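Local coordinates for methionine-binding protein (Coxiella burnetii, PDB 3TQW) that binds methionine as a periplasmic substrate-binding protein and probably delivers it to an ABC transporter for uptake, at residues A[7-12]-A[35-40]; A[82-87]-A[231-236]; A[122-127]-A[187-192]. All blocks are in the same frame, centred on the assembly; numbering follows the deposited sequence.

Contact 1: residues A[7-12]-A[35-40]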
ATOM      1  N   VAL A   7      16.850  -4.494  -5.409  0.55 16.43           N
ATOM      2  CA  VAL A   7      15.642  -4.247  -4.626  0.55 14.34           C
ATOM      3  C   VAL A   7      14.439  -3.979  -5.529  0.55 14.27           C
ATOM      4  O   VAL A   7      14.487  -3.102  -6.389  0.55 15.25           O
ATOM      5  CB  VAL A   7      15.824  -3.033  -3.697  0.55 15.09           C
ATOM      6  CG1 VAL A   7      14.587  -2.831  -2.843  0.55 15.09           C
ATOM      7  CG2 VAL A   7      17.064  -3.205  -2.825  0.55 14.37           C
ATOM      8  N   GLY A   8      13.360  -4.728  -5.320  1.00 12.33           N
ATOM      9  CA  GLY A   8      12.163  -4.587  -6.125  1.00 11.47           C
ATOM     10  C   GLY A   8      11.196  -3.574  -5.547  1.00 13.08           C
ATOM     11  O   GLY A   8      10.916  -3.573  -4.348  1.00 14.70           O
ATOM     12  N   THR A   9      10.697  -2.691  -6.407  1.00 13.24           N
ATOM     13  CA  THR A   9       9.696  -1.711  -6.003  1.00 11.62           C
ATOM     14  C   THR A   9       8.588  -1.658  -7.052  1.00 14.30           C
ATOM     15  O   THR A   9       8.720  -2.212  -8.147  1.00 13.42           O
ATOM     16  CB  THR A   9      10.305  -0.306  -5.869  1.00 13.74           C
ATOM     17  OG1 THR A   9      10.831   0.108  -7.139  1.00 14.09           O
ATOM     18  CG2 THR A   9      11.434  -0.307  -4.838  1.00 14.28           C
ATOM     19  N   ILE A  10       7.490  -0.996  -6.712  1.00 13.88           N
ATOM     20  CA  ILE A  10       6.445  -0.716  -7.681  1.00 11.13           C
ATOM     21  C   ILE A  10       6.744   0.637  -8.304  1.00 15.00           C
ATOM     22  O   ILE A  10       7.004   1.614  -7.592  1.00 13.46           O
ATOM     23  CB  ILE A  10       5.056  -0.676  -7.015  1.00 10.60           C
ATOM     24  CG1 ILE A  10       4.708  -2.056  -6.446  1.00 15.02           C
ATOM     25  CG2 ILE A  10       3.996  -0.227  -8.025  1.00  9.51           C
ATOM     26  CD1 ILE A  10       4.455  -3.118  -7.515  1.00 14.82           C
ATOM     27  N   ALA A  11       6.721   0.683  -9.634  1.00 14.40           N
ATOM     28  CA  ALA A  11       6.944   1.924 -10.364  1.00 13.76           C
ATOM     29  C   ALA A  11       5.978   2.994  -9.872  1.00 14.09           C
ATOM     30  O   ALA A  11       4.799   2.723  -9.650  1.00 14.97           O
ATOM     31  CB  ALA A  11       6.775   1.704 -11.862  1.00 14.87           C
ATOM     32  N   GLY A  12       6.489   4.210  -9.701  1.00 16.64           N
ATOM     33  CA  GLY A  12       5.693   5.317  -9.194  1.00 13.14           C
ATOM     34  C   GLY A  12       6.419   6.029  -8.062  1.00 14.70           C
ATOM     35  O   GLY A  12       7.650   5.986  -7.991  1.00 11.64           O
ATOM     36  N   ILE A  35      17.779  -0.732  -8.354  1.00 15.65           N
ATOM     37  CA  ILE A  35      16.324  -0.754  -8.205  1.00 17.45           C
ATOM     38  C   ILE A  35      15.666  -1.466  -9.389  1.00 17.21           C
ATOM     39  O   ILE A  35      15.872  -1.088 -10.541  1.00 17.53           O
ATOM     40  CB  ILE A  35      15.749   0.681  -8.068  1.00 13.24           C
ATOM     41  CG1 ILE A  35      16.341   1.364  -6.835  1.00 12.33           C
ATOM     42  CG2 ILE A  35      14.225   0.647  -8.001  1.00 12.13           C
ATOM     43  CD1 ILE A  35      16.073   2.849  -6.756  1.00 14.90           C
ATOM     44  N   ILE A  36      14.888  -2.503  -9.096  1.00 16.23           N
ATOM     45  CA  ILE A  36      14.140  -3.231 -10.120  1.00 14.95           C
ATOM     46  C   ILE A  36      12.647  -2.924  -9.961  1.00 14.33           C
ATOM     47  O   ILE A  36      12.048  -3.272  -8.943  1.00 15.57           O
ATOM     48  CB  ILE A  36      14.367  -4.748 -10.001  1.00 15.98           C
ATOM     49  CG1 ILE A  36      15.873  -5.061  -9.953  1.00 21.04           C
ATOM     50  CG2 ILE A  36      13.690  -5.489 -11.153  1.00 16.98           C
ATOM     51  CD1 ILE A  36      16.647  -4.543 -11.153  1.00 22.63           C
ATOM     52  N   THR A  37      12.047  -2.260 -10.947  1.00 11.28           N
ATOM     53  CA  THR A  37      10.653  -1.839 -10.803  1.00 14.32           C
ATOM     54  C   THR A  37       9.694  -2.879 -11.369  1.00 14.98           C
ATOM     55  O   THR A  37      10.015  -3.582 -12.329  1.00 13.48           O
ATOM     56  CB  THR A  37      10.365  -0.490 -11.488  1.00 16.61           C
ATOM     57  OG1 THR A  37      10.628  -0.611 -12.889  1.00 17.94           O
ATOM     58  CG2 THR A  37      11.225   0.621 -10.905  1.00 18.49           C
ATOM     59  N   PHE A  38       8.512  -2.952 -10.772  1.00 11.80           N
ATOM     60  CA  PHE A  38       7.458  -3.849 -11.212  1.00 12.04           C
ATOM     61  C   PHE A  38       6.166  -3.058 -11.361  1.00 12.90           C
ATOM     62  O   PHE A  38       6.090  -1.902 -10.937  1.00 14.75           O
ATOM     63  CB  PHE A  38       7.288  -4.986 -10.197  1.00 13.43           C
ATOM     64  CG  PHE A  38       8.496  -5.852 -10.072  1.00 15.95           C
ATOM     65  CD1 PHE A  38       8.652  -6.964 -10.888  1.00 17.91           C
ATOM     66  CD2 PHE A  38       9.494  -5.546  -9.163  1.00 14.72           C
ATOM     67  CE1 PHE A  38       9.782  -7.755 -10.789  1.00 16.28           C
ATOM     68  CE2 PHE A  38      10.624  -6.337  -9.063  1.00 14.76           C
ATOM     69  CZ  PHE A  38      10.764  -7.444  -9.873  1.00 15.20           C
ATOM     70  N   SER A  39       5.154  -3.666 -11.971  1.00 11.37           N
ATOM     71  CA  SER A  39       3.908  -2.957 -12.256  1.00 15.78           C
ATOM     72  C   SER A  39       2.673  -3.726 -11.792  1.00 19.42           C
ATOM     73  O   SER A  39       1.559  -3.483 -12.269  1.00 17.67           O
ATOM     74  CB  SER A  39       3.792  -2.658 -13.748  1.00 22.53           C
ATOM     75  OG  SER A  39       4.912  -1.938 -14.219  1.00 27.46           O
ATOM     76  N   ASP A  40       2.876  -4.652 -10.861  1.00 14.75           N
ATOM     77  CA  ASP A  40       1.767  -5.369 -10.243  1.00 13.25           C
ATOM     78  C   ASP A  40       2.188  -5.809  -8.846  1.00 11.81           C
ATOM     79  O   ASP A  40       3.279  -6.349  -8.665  1.00 10.90           O
ATOM     80  CB  ASP A  40       1.380  -6.586 -11.089  1.00 12.37           C
ATOM     81  CG  ASP A  40       0.051  -7.193 -10.668  1.00 16.69           C
ATOM     82  OD1 ASP A  40      -0.184  -7.354  -9.446  1.00 15.02           O
ATOM     83  OD2 ASP A  40      -0.760  -7.502 -11.567  1.00 17.59           O
TER

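Contact 2: residues A[82-87]-A[231-236]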
ATOM      1  N   PHE A  82       7.257   3.029   5.915  1.00 16.49           N
ATOM      2  CA  PHE A  82       6.245   4.036   6.187  1.00 18.60           C
ATOM      3  C   PHE A  82       4.874   3.394   6.142  1.00 18.16           C
ATOM      4  O   PHE A  82       4.681   2.371   5.484  1.00 17.68           O
ATOM      5  CB  PHE A  82       6.291   5.155   5.135  1.00 17.90           C
ATOM      6  CG  PHE A  82       7.601   5.889   5.076  1.00 20.33           C
ATOM      7  CD1 PHE A  82       7.765   7.092   5.743  1.00 21.69           C
ATOM      8  CD2 PHE A  82       8.661   5.386   4.343  1.00 16.26           C
ATOM      9  CE1 PHE A  82       8.967   7.767   5.692  1.00 21.99           C
ATOM     10  CE2 PHE A  82       9.870   6.058   4.288  1.00 15.97           C
ATOM     11  CZ  PHE A  82      10.023   7.251   4.960  1.00 17.76           C
ATOM     12  N   VAL A  83       3.921   3.980   6.853  0.59 17.62           N
ATOM     13  CA  VAL A  83       2.524   3.639   6.648  0.59 17.11           C
ATOM     14  C   VAL A  83       1.909   4.722   5.768  0.59 17.75           C
ATOM     15  O   VAL A  83       2.219   5.905   5.916  0.59 16.99           O
ATOM     16  CB  VAL A  83       1.750   3.511   7.974  0.59 18.76           C
ATOM     17  CG1 VAL A  83       1.851   4.796   8.784  0.59 16.30           C
ATOM     18  CG2 VAL A  83       0.291   3.150   7.708  0.59 20.33           C
ATOM     19  N   TYR A  84       1.057   4.308   4.836  1.00 16.03           N
ATOM     20  CA  TYR A  84       0.449   5.227   3.881  1.00 15.16           C
ATOM     21  C   TYR A  84      -1.068   5.169   4.035  1.00 15.75           C
ATOM     22  O   TYR A  84      -1.733   4.413   3.327  1.00 17.73           O
ATOM     23  CB  TYR A  84       0.828   4.848   2.443  1.00 14.72           C
ATOM     24  CG  TYR A  84       2.315   4.817   2.154  1.00 16.75           C
ATOM     25  CD1 TYR A  84       3.012   5.988   1.862  1.00 16.13           C
ATOM     26  CD2 TYR A  84       3.016   3.614   2.143  1.00 16.88           C
ATOM     27  CE1 TYR A  84       4.374   5.965   1.583  1.00 16.34           C
ATOM     28  CE2 TYR A  84       4.382   3.582   1.867  1.00 16.86           C
ATOM     29  CZ  TYR A  84       5.054   4.762   1.588  1.00 17.81           C
ATOM     30  OH  TYR A  84       6.405   4.739   1.312  1.00 15.78           O
ATOM     31  N   PRO A  85      -1.621   5.959   4.971  1.00 20.41           N
ATOM     32  CA  PRO A  85      -3.054   5.873   5.270  1.00 20.22           C
ATOM     33  C   PRO A  85      -3.909   5.955   4.019  1.00 18.15           C
ATOM     34  O   PRO A  85      -3.812   6.923   3.260  1.00 20.02           O
ATOM     35  CB  PRO A  85      -3.292   7.084   6.176  1.00 18.99           C
ATOM     36  CG  PRO A  85      -1.997   7.247   6.887  1.00 19.88           C
ATOM     37  CD  PRO A  85      -0.938   6.929   5.848  1.00 20.14           C
HETATM   38  N   MSE A  86      -4.740   4.938   3.816  1.00 17.23           N
HETATM   39  CA  MSE A  86      -5.567   4.826   2.618  1.00 17.05           C
HETATM   40  C   MSE A  86      -6.740   5.804   2.624  1.00 19.01           C
HETATM   41  O   MSE A  86      -7.417   5.979   3.647  1.00 15.79           O
HETATM   42  CB  MSE A  86      -6.078   3.387   2.475  1.00 14.31           C
HETATM   43  CG  MSE A  86      -7.112   3.191   1.380  1.00 18.37           C
HETATM   44 SE   MSE A  86      -7.736   1.340   1.311  1.00 23.56          SE
HETATM   45  CE  MSE A  86      -6.246   0.560   0.330  1.00 16.53           C
ATOM     46  N   GLY A  87      -6.982   6.434   1.479  1.00 16.53           N
ATOM     47  CA  GLY A  87      -8.057   7.402   1.361  1.00 17.86           C
ATOM     48  C   GLY A  87      -9.246   6.887   0.570  1.00 21.36           C
ATOM     49  O   GLY A  87      -9.125   5.928  -0.198  1.00 19.04           O
ATOM     50  N   LYS A 231       8.365  15.419   0.691  1.00 21.66           N
ATOM     51  CA  LYS A 231       8.166  16.096  -0.587  1.00 22.91           C
ATOM     52  C   LYS A 231       7.278  15.277  -1.528  1.00 23.79           C
ATOM     53  O   LYS A 231       6.475  15.831  -2.274  1.00 25.60           O
ATOM     54  CB  LYS A 231       9.502  16.411  -1.262  1.00 22.69           C
ATOM     55  CG  LYS A 231      10.452  17.289  -0.441  1.00 24.59           C
ATOM     56  CD  LYS A 231      11.507  17.916  -1.341  1.00 31.93           C
ATOM     57  CE  LYS A 231      12.811  18.236  -0.603  1.00 37.24           C
ATOM     58  NZ  LYS A 231      12.633  18.585   0.829  1.00 36.76           N
ATOM     59  N   ILE A 232       7.424  13.955  -1.486  1.00 19.66           N
ATOM     60  CA  ILE A 232       6.695  13.076  -2.391  1.00 16.53           C
ATOM     61  C   ILE A 232       5.273  12.790  -1.902  1.00 19.66           C
ATOM     62  O   ILE A 232       4.328  12.801  -2.689  1.00 21.28           O
ATOM     63  CB  ILE A 232       7.454  11.743  -2.602  1.00 16.39           C
ATOM     64  CG1 ILE A 232       8.831  12.001  -3.228  1.00 16.11           C
ATOM     65  CG2 ILE A 232       6.644  10.787  -3.470  1.00 14.77           C
ATOM     66  CD1 ILE A 232       9.804  10.855  -3.033  1.00 17.86           C
ATOM     67  N   PHE A 233       5.128  12.551  -0.600  1.00 18.51           N
ATOM     68  CA  PHE A 233       3.862  12.077  -0.031  1.00 19.27           C
ATOM     69  C   PHE A 233       3.181  13.061   0.923  1.00 22.13           C
ATOM     70  O   PHE A 233       2.015  12.874   1.291  1.00 19.93           O
ATOM     71  CB  PHE A 233       4.080  10.760   0.718  1.00 17.83           C
ATOM     72  CG  PHE A 233       4.570   9.635  -0.149  1.00 17.16           C
ATOM     73  CD1 PHE A 233       3.684   8.900  -0.922  1.00 16.74           C
ATOM     74  CD2 PHE A 233       5.916   9.303  -0.180  1.00 18.78           C
ATOM     75  CE1 PHE A 233       4.135   7.855  -1.726  1.00 13.64           C
ATOM     76  CE2 PHE A 233       6.371   8.260  -0.975  1.00 19.52           C
ATOM     77  CZ  PHE A 233       5.478   7.535  -1.746  1.00 14.08           C
ATOM     78  N   GLY A 234       3.906  14.094   1.341  1.00 23.77           N
ATOM     79  CA  GLY A 234       3.398  14.993   2.364  1.00 23.79           C
ATOM     80  C   GLY A 234       2.966  14.199   3.583  1.00 25.87           C
ATOM     81  O   GLY A 234       3.632  13.234   3.975  1.00 23.54           O
ATOM     82  N   ASP A 235       1.840  14.592   4.175  1.00 25.83           N
ATOM     83  CA  ASP A 235       1.294  13.893   5.335  1.00 25.37           C
ATOM     84  C   ASP A 235       0.784  12.493   4.989  1.00 23.91           C
ATOM     85  O   ASP A 235       0.317  11.767   5.865  1.00 27.43           O
ATOM     86  CB  ASP A 235       0.161  14.707   5.968  1.00 31.77           C
ATOM     87  CG  ASP A 235       0.637  16.047   6.501  1.00 40.01           C
ATOM     88  OD1 ASP A 235       1.844  16.177   6.796  1.00 40.87           O
ATOM     89  OD2 ASP A 235      -0.197  16.970   6.631  1.00 45.30           O
ATOM     90  N   GLY A 236       0.872  12.121   3.715  1.00 21.59           N
ATOM     91  CA  GLY A 236       0.372  10.837   3.258  1.00 21.19           C
ATOM     92  C   GLY A 236       1.309   9.684   3.568  1.00 20.19           C
ATOM     93  O   GLY A 236       0.953   8.519   3.371  1.00 18.59           O
TER
HETATM   94  O   HOH W   1      -1.612   8.132   2.422  0.90 11.34           O

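Contact 3: residues A[122-127]-A[187-192]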
ATOM      1  N   GLU A 122     -16.295   1.092   6.876  1.00 22.87           N
ATOM      2  CA  GLU A 122     -16.936   0.981   8.178  1.00 26.62           C
ATOM      3  C   GLU A 122     -16.573   2.182   9.053  1.00 26.52           C
ATOM      4  O   GLU A 122     -17.416   2.726   9.764  1.00 23.98           O
ATOM      5  CB  GLU A 122     -16.535  -0.326   8.860  1.00 26.49           C
ATOM      6  CG  GLU A 122     -17.210  -0.547  10.193  1.00 32.04           C
ATOM      7  CD  GLU A 122     -16.871  -1.893  10.800  1.00 35.40           C
ATOM      8  OE1 GLU A 122     -15.667  -2.210  10.926  1.00 35.53           O
ATOM      9  OE2 GLU A 122     -17.815  -2.635  11.149  1.00 34.67           O
ATOM     10  N   LYS A 123     -15.310   2.593   8.993  1.00 25.33           N
ATOM     11  CA  LYS A 123     -14.861   3.787   9.695  1.00 25.57           C
ATOM     12  C   LYS A 123     -15.664   4.978   9.189  1.00 26.56           C
ATOM     13  O   LYS A 123     -16.030   5.868   9.958  1.00 28.43           O
ATOM     14  CB  LYS A 123     -13.365   4.003   9.452  1.00 26.68           C
ATOM     15  CG  LYS A 123     -12.772   5.252  10.086  1.00 30.09           C
ATOM     16  CD  LYS A 123     -11.311   5.400   9.674  1.00 30.24           C
ATOM     17  CE  LYS A 123     -10.689   6.669  10.225  1.00 30.62           C
ATOM     18  NZ  LYS A 123     -10.674   6.657  11.708  1.00 33.38           N
ATOM     19  N   ALA A 124     -15.945   4.977   7.887  1.00 24.01           N
ATOM     20  CA  ALA A 124     -16.743   6.026   7.257  1.00 22.12           C
ATOM     21  C   ALA A 124     -18.223   5.956   7.646  1.00 26.96           C
ATOM     22  O   ALA A 124     -19.023   6.778   7.203  1.00 27.62           O
ATOM     23  CB  ALA A 124     -16.595   5.963   5.738  1.00 21.06           C
ATOM     24  N   GLN A 125     -18.577   4.975   8.471  1.00 27.60           N
ATOM     25  CA  GLN A 125     -19.960   4.791   8.912  1.00 32.54           C
ATOM     26  C   GLN A 125     -20.909   4.497   7.750  1.00 31.62           C
ATOM     27  O   GLN A 125     -22.093   4.827   7.806  1.00 30.17           O
ATOM     28  CB  GLN A 125     -20.450   6.012   9.698  1.00 36.87           C
ATOM     29  CG  GLN A 125     -19.598   6.341  10.911  1.00 41.00           C
ATOM     30  CD  GLN A 125     -19.505   5.184  11.884  1.00 46.30           C
ATOM     31  OE1 GLN A 125     -20.519   4.694  12.383  1.00 51.59           O
ATOM     32  NE2 GLN A 125     -18.284   4.731  12.151  1.00 46.01           N
ATOM     33  N   LEU A 126     -20.385   3.873   6.702  1.00 27.52           N
ATOM     34  CA  LEU A 126     -21.192   3.519   5.539  1.00 26.38           C
ATOM     35  C   LEU A 126     -21.734   2.096   5.651  1.00 27.98           C
ATOM     36  O   LEU A 126     -22.817   1.787   5.153  1.00 29.08           O
ATOM     37  CB  LEU A 126     -20.378   3.669   4.251  1.00 28.28           C
ATOM     38  CG  LEU A 126     -19.899   5.080   3.911  1.00 30.35           C
ATOM     39  CD1 LEU A 126     -18.998   5.068   2.677  1.00 29.04           C
ATOM     40  CD2 LEU A 126     -21.090   6.016   3.711  1.00 32.32           C
ATOM     41  N   ILE A 127     -20.967   1.231   6.304  1.00 27.52           N
ATOM     42  CA  ILE A 127     -21.382  -0.144   6.517  1.00 26.80           C
ATOM     43  C   ILE A 127     -20.935  -0.593   7.891  1.00 29.64           C
ATOM     44  O   ILE A 127     -20.159   0.087   8.556  1.00 31.82           O
ATOM     45  CB  ILE A 127     -20.751  -1.106   5.485  1.00 26.94           C
ATOM     46  CG1 ILE A 127     -19.220  -1.025   5.552  1.00 27.90           C
ATOM     47  CG2 ILE A 127     -21.249  -0.807   4.077  1.00 23.61           C
ATOM     48  CD1 ILE A 127     -18.511  -2.051   4.677  1.00 25.94           C
ATOM     49  N   ALA A 187      -8.880  13.267  -0.503  1.00 24.26           N
ATOM     50  CA  ALA A 187      -9.641  12.202   0.144  1.00 26.39           C
ATOM     51  C   ALA A 187     -10.769  12.754   1.012  1.00 27.54           C
ATOM     52  O   ALA A 187     -10.581  13.723   1.754  1.00 25.55           O
ATOM     53  CB  ALA A 187      -8.724  11.314   0.969  1.00 24.70           C
ATOM     54  N   LEU A 188     -11.944  12.139   0.913  1.00 23.99           N
ATOM     55  CA  LEU A 188     -13.063  12.518   1.768  1.00 25.94           C
ATOM     56  C   LEU A 188     -12.807  12.030   3.187  1.00 29.08           C
ATOM     57  O   LEU A 188     -13.356  12.561   4.153  1.00 33.86           O
ATOM     58  CB  LEU A 188     -14.379  11.941   1.237  1.00 29.36           C
ATOM     59  CG  LEU A 188     -15.056  12.697   0.090  1.00 33.66           C
ATOM     60  CD1 LEU A 188     -14.194  12.682  -1.164  1.00 37.15           C
ATOM     61  CD2 LEU A 188     -16.440  12.125  -0.209  1.00 31.94           C
ATOM     62  N   LEU A 189     -11.946  11.024   3.298  1.00 26.60           N
ATOM     63  CA  LEU A 189     -11.624  10.387   4.572  1.00 26.13           C
ATOM     64  C   LEU A 189     -10.419   9.470   4.386  1.00 24.72           C
ATOM     65  O   LEU A 189     -10.278   8.844   3.335  1.00 24.05           O
ATOM     66  CB  LEU A 189     -12.815   9.558   5.057  1.00 28.74           C
ATOM     67  CG  LEU A 189     -12.604   8.750   6.340  1.00 29.49           C
ATOM     68  CD1 LEU A 189     -12.427   9.665   7.556  1.00 31.03           C
ATOM     69  CD2 LEU A 189     -13.745   7.774   6.571  1.00 27.84           C
ATOM     70  N   THR A 190      -9.552   9.386   5.392  1.00 20.65           N
ATOM     71  CA  THR A 190      -8.446   8.427   5.352  1.00 24.26           C
ATOM     72  C   THR A 190      -8.361   7.625   6.647  1.00 26.76           C
ATOM     73  O   THR A 190      -8.907   8.027   7.677  1.00 24.71           O
ATOM     74  CB  THR A 190      -7.079   9.113   5.140  1.00 26.03           C
ATOM     75  OG1 THR A 190      -6.712   9.819   6.331  1.00 29.29           O
ATOM     76  CG2 THR A 190      -7.130  10.085   3.971  1.00 25.70           C
ATOM     77  N   GLU A 191      -7.665   6.494   6.588  1.00 25.15           N
ATOM     78  CA  GLU A 191      -7.364   5.715   7.779  1.00 22.79           C
ATOM     79  C   GLU A 191      -6.598   6.566   8.770  1.00 24.34           C
ATOM     80  O   GLU A 191      -6.040   7.602   8.408  1.00 25.85           O
ATOM     81  CB  GLU A 191      -6.470   4.524   7.430  1.00 23.37           C
ATOM     82  CG  GLU A 191      -7.039   3.509   6.460  1.00 17.79           C
ATOM     83  CD  GLU A 191      -5.987   2.489   6.049  1.00 17.96           C
ATOM     84  OE1 GLU A 191      -4.824   2.892   5.834  1.00 17.35           O
ATOM     85  OE2 GLU A 191      -6.315   1.292   5.954  1.00 18.95           O
ATOM     86  N   GLY A 192      -6.553   6.109  10.016  1.00 27.45           N
ATOM     87  CA  GLY A 192      -5.664   6.684  11.006  1.00 31.37           C
ATOM     88  C   GLY A 192      -4.250   6.167  10.797  1.00 33.72           C
ATOM     89  O   GLY A 192      -4.035   5.242  10.011  1.00 28.68           O
TER

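Contact 1: residues A[7-12]-A[35-40]
Val7 lies beside Ile35 and Thr9 beside Thr37 in a parallel strand pair. Three backbone bonds join strands 7-10 and 35-38. Ile36 N donates to Val7 O (2.8 Å, N-H...O angle 171°), and Thr9 N then donates to Ile36 O. Phe38 N reaches Thr9 O over 2.7 Å, with a bent N-H...O angle of 141°. A fourth bond, from Ala11 N to Phe38 O (3.0 Å), extends the ladder just past the strand end. CA-H groups of Gly8 and Thr37 add contacts to Ile36 O and Thr9 O.

On one face the Phe38 ring turns its edge to Gly8. Phe38 CE2 comes 3.8 Å from Gly8 CA, which sits in the ring plane. Ile10 CD1 packs on Asp40 O (3.6 Å). On the other face Thr9 OG1 meets Ile35 CG2 (3.5 Å) and Thr37 CG2. With chi1 at 61° Thr9 OG1 stands between the backbone N and the carbonyl carbon, and it hydrogen-bonds to Thr15 OG1.

The pair belongs to a right-handed beta-alpha-beta crossover, strand 5-10, helix 13-29, strand 33-38. Helix 13-29 covers the Thr9 face through Met18 and Thr15. Helix 44-49 covers the Phe38 face through Pro44 and Ala47. Strand 33-38 is the sheet edge, and strand 55-60 flanks 5-10 on its other side.

Contact 2: residues A[82-87]-A[231-236]
Tyr84 and Phe233 meet as an edge-to-face aromatic pair beside the methionine pocket of this periplasmic binding-protein fold. Tyr84 belongs to that pocket and touches the bound methionine. It follows strand 75-83, where the chain leaves one sheet for the other. Phe233 closes helix 223-233.

The packed part is the ring pair. Tyr84 CE1 sits over the centre of the Phe233 ring, 3.7 Å above its plane. The centroids of the Tyr84 and Phe233 rings are 4.9 Å apart and the planes make 51°, well short of perpendicular. Ile232 CG2 lies on the opposite face of the Phe233 ring, offset toward its rim. The Phe233 ring is therefore held between a methyl group and the Tyr84 edge. The first side-chain bond of Phe233 points toward the 82-87 chain, and CG is anti to the carbonyl carbon (chi1 -62°). Pro13 and Ile177 also touch Phe233. Glu14 and Leu17 of helix 13-29 pack on Tyr84.

The looser part is bridged by one water, within a contact that is buried as a whole. Gly234, with positive phi, is the first residue to leave the helix, and the chain turns back until Gly236 N bonds to Phe233 O. Gly236 O faces the 82-87 chain without a direct hydrogen bond to it. Gly236 O takes a CA-H contact from Tyr84 CA (3.4 Å), lies near the edge of the Tyr84 ring, and touches Pro85 CD at 3.5 Å. The water spans the remaining separation, donating to Gly236 O at 2.8 Å and to Pro85 O at 2.6 Å.

Contact 3: residues A[122-127]-A[187-192]
Ala124 and Leu189 make the apolar core of this surface contact. Leu189 CD2 presses on Ala124 CB at 3.5 Å, tighter than usual for two carbons, and lies equally close to Ala124 CA. The first side-chain bond of Leu189 points toward the helix end. CG is anti to the backbone N (chi1 176°), and chi2 (67°) turns the CD2 branch to Ala124. Leu96 and Leu88 also touch Ala124 and extend the apolar patch.

The second kind of contact is made by the lysine chain. Lys123 runs extended through its first three torsions and bends only at chi4. It passes alongside the 189-192 backbone. Lys123 CE meets Thr190 O at 3.4 Å and lies 4.2 Å from Gly192 N. These are contacts of the aliphatic part. The ammonium group forms no salt bridge to Glu191, whose OE2 pairs instead with Arg116 NE of the same helix, 111-123. Glu191 OE1 takes the backbone N of Met86.

Hydrogen bonds within 122-127 shape the helix end. Gln125 has positive phi, and Gln125 N bonds back to Glu122 O (2.8 Å) in a Schellman motif. Gln125 NE2 adds a weak bond to Lys123 O at 3.3 Å. The Schellman turn directly follows Ala124.

Helix 111-123 thus packs its C-terminal end against the short, weakly bonded edge strand 189-190 of the five-stranded sheet. This is the helix-on-sheet packing of an alpha/beta lobe in a periplasmic binding protein. Arg116, the partner of Glu191, is one of the methionine-pocket residues.

Overall arrangement
From the N terminus, contact 1 closes first. It joins strands 5-10 and 33-38 around helix 13-29 and is finished before the chain reaches 82. Contact 2 then opens at 82-87 and closes only near the C terminus, at 231-236. Contact 3, between 122-127 and 187-192, is nested inside that long loop. Contacts 1 and 2 both reach the six-stranded sheet, with nearest atoms about 7 Å apart. Contact 3 belongs to the five-stranded sheet, and its centre is about 29 Å from that of contact 1. Contacts 2 and 3 touch where 82-87 runs beside 187-192. Segment 82-87 thus links the two sheets beside the methionine site.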